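Local coordinates for probable GTP-binding protein EngB (Pyrococcus horikoshii, PDB 2CXX) that binds guanine nucleotides as a P-loop GTPase of the EngB family and is probably needed for normal cell division and septation, at residues A[34-39]-A[65-70]. Residues are numbered along the deposited sequence; the frame is centred on the assembly and turned at random.
Sequences VTRKII and QERIKD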
# COMPACT_ATOMS: atom_id res chain seq x y z
N VAL A 34 2.81 1.60 19.12
CA VAL A 34 2.90 2.33 17.87
C VAL A 34 1.97 1.64 16.86
O VAL A 34 1.78 2.13 15.74
CB VAL A 34 4.36 2.39 17.37
CG1 VAL A 34 4.57 1.50 16.16
CG2 VAL A 34 4.74 3.85 17.11
N THR A 35 1.36 0.53 17.28
CA THR A 35 0.45 -0.24 16.42
C THR A 35 -0.66 0.57 15.74
O THR A 35 -1.11 0.28 14.63
CB THR A 35 -0.20 -1.42 17.23
OG1 THR A 35 -0.99 -2.21 16.33
CG2 THR A 35 -1.09 -0.91 18.36
N ARG A 36 -1.14 1.60 16.42
CA ARG A 36 -2.19 2.39 15.85
C ARG A 36 -1.74 3.78 15.41
O ARG A 36 -2.55 4.67 15.17
CB ARG A 36 -3.34 2.46 16.88
CG ARG A 36 -4.04 1.08 17.07
CD ARG A 36 -4.62 0.87 18.50
NE ARG A 36 -5.12 2.11 19.10
CZ ARG A 36 -6.03 2.17 20.08
NH1 ARG A 36 -6.57 1.05 20.57
NH2 ARG A 36 -6.40 3.36 20.57
N LYS A 37 -0.42 3.94 15.25
CA LYS A 37 0.19 5.22 14.90
C LYS A 37 1.03 5.24 13.61
O LYS A 37 1.57 4.23 13.15
CB LYS A 37 1.10 5.71 16.05
CG LYS A 37 0.48 5.82 17.45
CD LYS A 37 -0.46 7.03 17.57
CE LYS A 37 -1.22 6.97 18.87
NZ LYS A 37 -2.41 7.90 18.85
N ILE A 38 1.15 6.44 13.08
CA ILE A 38 1.93 6.70 11.87
C ILE A 38 3.37 6.83 12.28
O ILE A 38 3.68 7.49 13.28
CB ILE A 38 1.44 8.01 11.22
CG1 ILE A 38 -0.04 7.84 10.87
CG2 ILE A 38 2.27 8.40 10.03
CD1 ILE A 38 -0.71 9.16 10.39
N ILE A 39 4.27 6.20 11.54
CA ILE A 39 5.68 6.27 11.89
C ILE A 39 6.49 6.79 10.72
O ILE A 39 6.06 6.66 9.56
CB ILE A 39 6.24 4.87 12.32
CG1 ILE A 39 6.09 3.89 11.20
CG2 ILE A 39 5.60 4.42 13.67
CD1 ILE A 39 6.88 2.62 11.50
N GLN A 65 -10.57 0.92 14.32
CA GLN A 65 -10.22 0.67 12.93
C GLN A 65 -10.67 1.91 12.11
O GLN A 65 -9.90 2.45 11.33
CB GLN A 65 -10.95 -0.59 12.46
CG GLN A 65 -10.51 -1.15 11.15
CD GLN A 65 -11.39 -2.35 10.72
OE1 GLN A 65 -11.86 -2.40 9.59
NE2 GLN A 65 -11.62 -3.27 11.61
N GLU A 66 -11.91 2.35 12.29
CA GLU A 66 -12.40 3.53 11.57
C GLU A 66 -11.66 4.78 12.00
O GLU A 66 -11.38 5.67 11.17
CB GLU A 66 -13.91 3.77 11.78
CG GLU A 66 -14.41 4.95 10.94
CD GLU A 66 -15.91 5.13 10.90
OE1 GLU A 66 -16.63 4.12 10.70
OE2 GLU A 66 -16.37 6.29 11.02
N ARG A 67 -11.34 4.88 13.28
CA ARG A 67 -10.65 6.08 13.75
C ARG A 67 -9.27 6.19 13.11
O ARG A 67 -8.82 7.27 12.75
CB ARG A 67 -10.44 6.09 15.27
CG ARG A 67 -9.26 6.98 15.59
CD ARG A 67 -9.18 7.58 16.95
NE ARG A 67 -8.85 6.63 17.98
CZ ARG A 67 -8.07 6.92 19.03
NH1 ARG A 67 -7.53 8.13 19.16
NH2 ARG A 67 -7.88 6.00 19.96
N ILE A 68 -8.61 5.05 13.02
CA ILE A 68 -7.29 4.98 12.40
C ILE A 68 -7.39 5.42 10.95
O ILE A 68 -6.56 6.20 10.47
CB ILE A 68 -6.78 3.54 12.47
CG1 ILE A 68 -6.39 3.23 13.90
CG2 ILE A 68 -5.52 3.35 11.58
CD1 ILE A 68 -5.90 1.78 14.12
N LYS A 69 -8.38 4.88 10.23
CA LYS A 69 -8.56 5.22 8.84
C LYS A 69 -8.76 6.74 8.70
O LYS A 69 -8.20 7.35 7.79
CB LYS A 69 -9.75 4.46 8.28
CG LYS A 69 -10.12 4.94 6.90
CD LYS A 69 -11.51 4.46 6.56
CE LYS A 69 -12.09 5.11 5.31
NZ LYS A 69 -13.26 4.28 4.89
N ASP A 70 -9.52 7.35 9.62
CA ASP A 70 -9.75 8.80 9.60
C ASP A 70 -8.48 9.60 9.81
O ASP A 70 -8.30 10.62 9.18
CB ASP A 70 -10.72 9.27 10.72
CG ASP A 70 -12.16 8.83 10.47
OD1 ASP A 70 -12.53 8.46 9.32
OD2 ASP A 70 -12.93 8.87 11.46
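Arg36 meets Ile68 and Arg67 where a loop of this P-loop GTPase, one that probably corresponds to the first switch region, faces helix 62-79, probably the helix of the second switch region. The loop makes a type I beta turn from Val34 to Lys37, closed by Lys37 N on Val34 O at 2.9 Å. Arg36 is the third residue of the turn, and its side chain makes most of the loop's share of the contact. CB of Arg36 lies 3.8 Å from CD1 of Ile68. A chi1 of -69° sets CG of Arg36 beside its backbone N, where it comes closer to CD1 of Ile68, at 3.6 Å. The two side chains cross at about a right angle, and the CD1 methyl of Ile68 abuts CB and CG of Arg36. Pro52 also touches Ile68, and Val64 touches Arg36. Beyond CG the chain bends at chi3 (34°) and carries the guanidinium to Arg67. There NH2 of Arg36 stands 3.1 Å from NH2 of Arg67. Both are donors, so this is a close approach of like charges and not a bond. The charge of Arg67 is probably eased a little by a long, weak ion pair with Glu71. Residues 34-37 belong to the predicted GTP site, and Thr35 is the predicted magnesium ligand, but the side chain of Ile68 is about 12 Å from the bound GDP. At the arginine tips the two guanidinium planes are turned 74° apart.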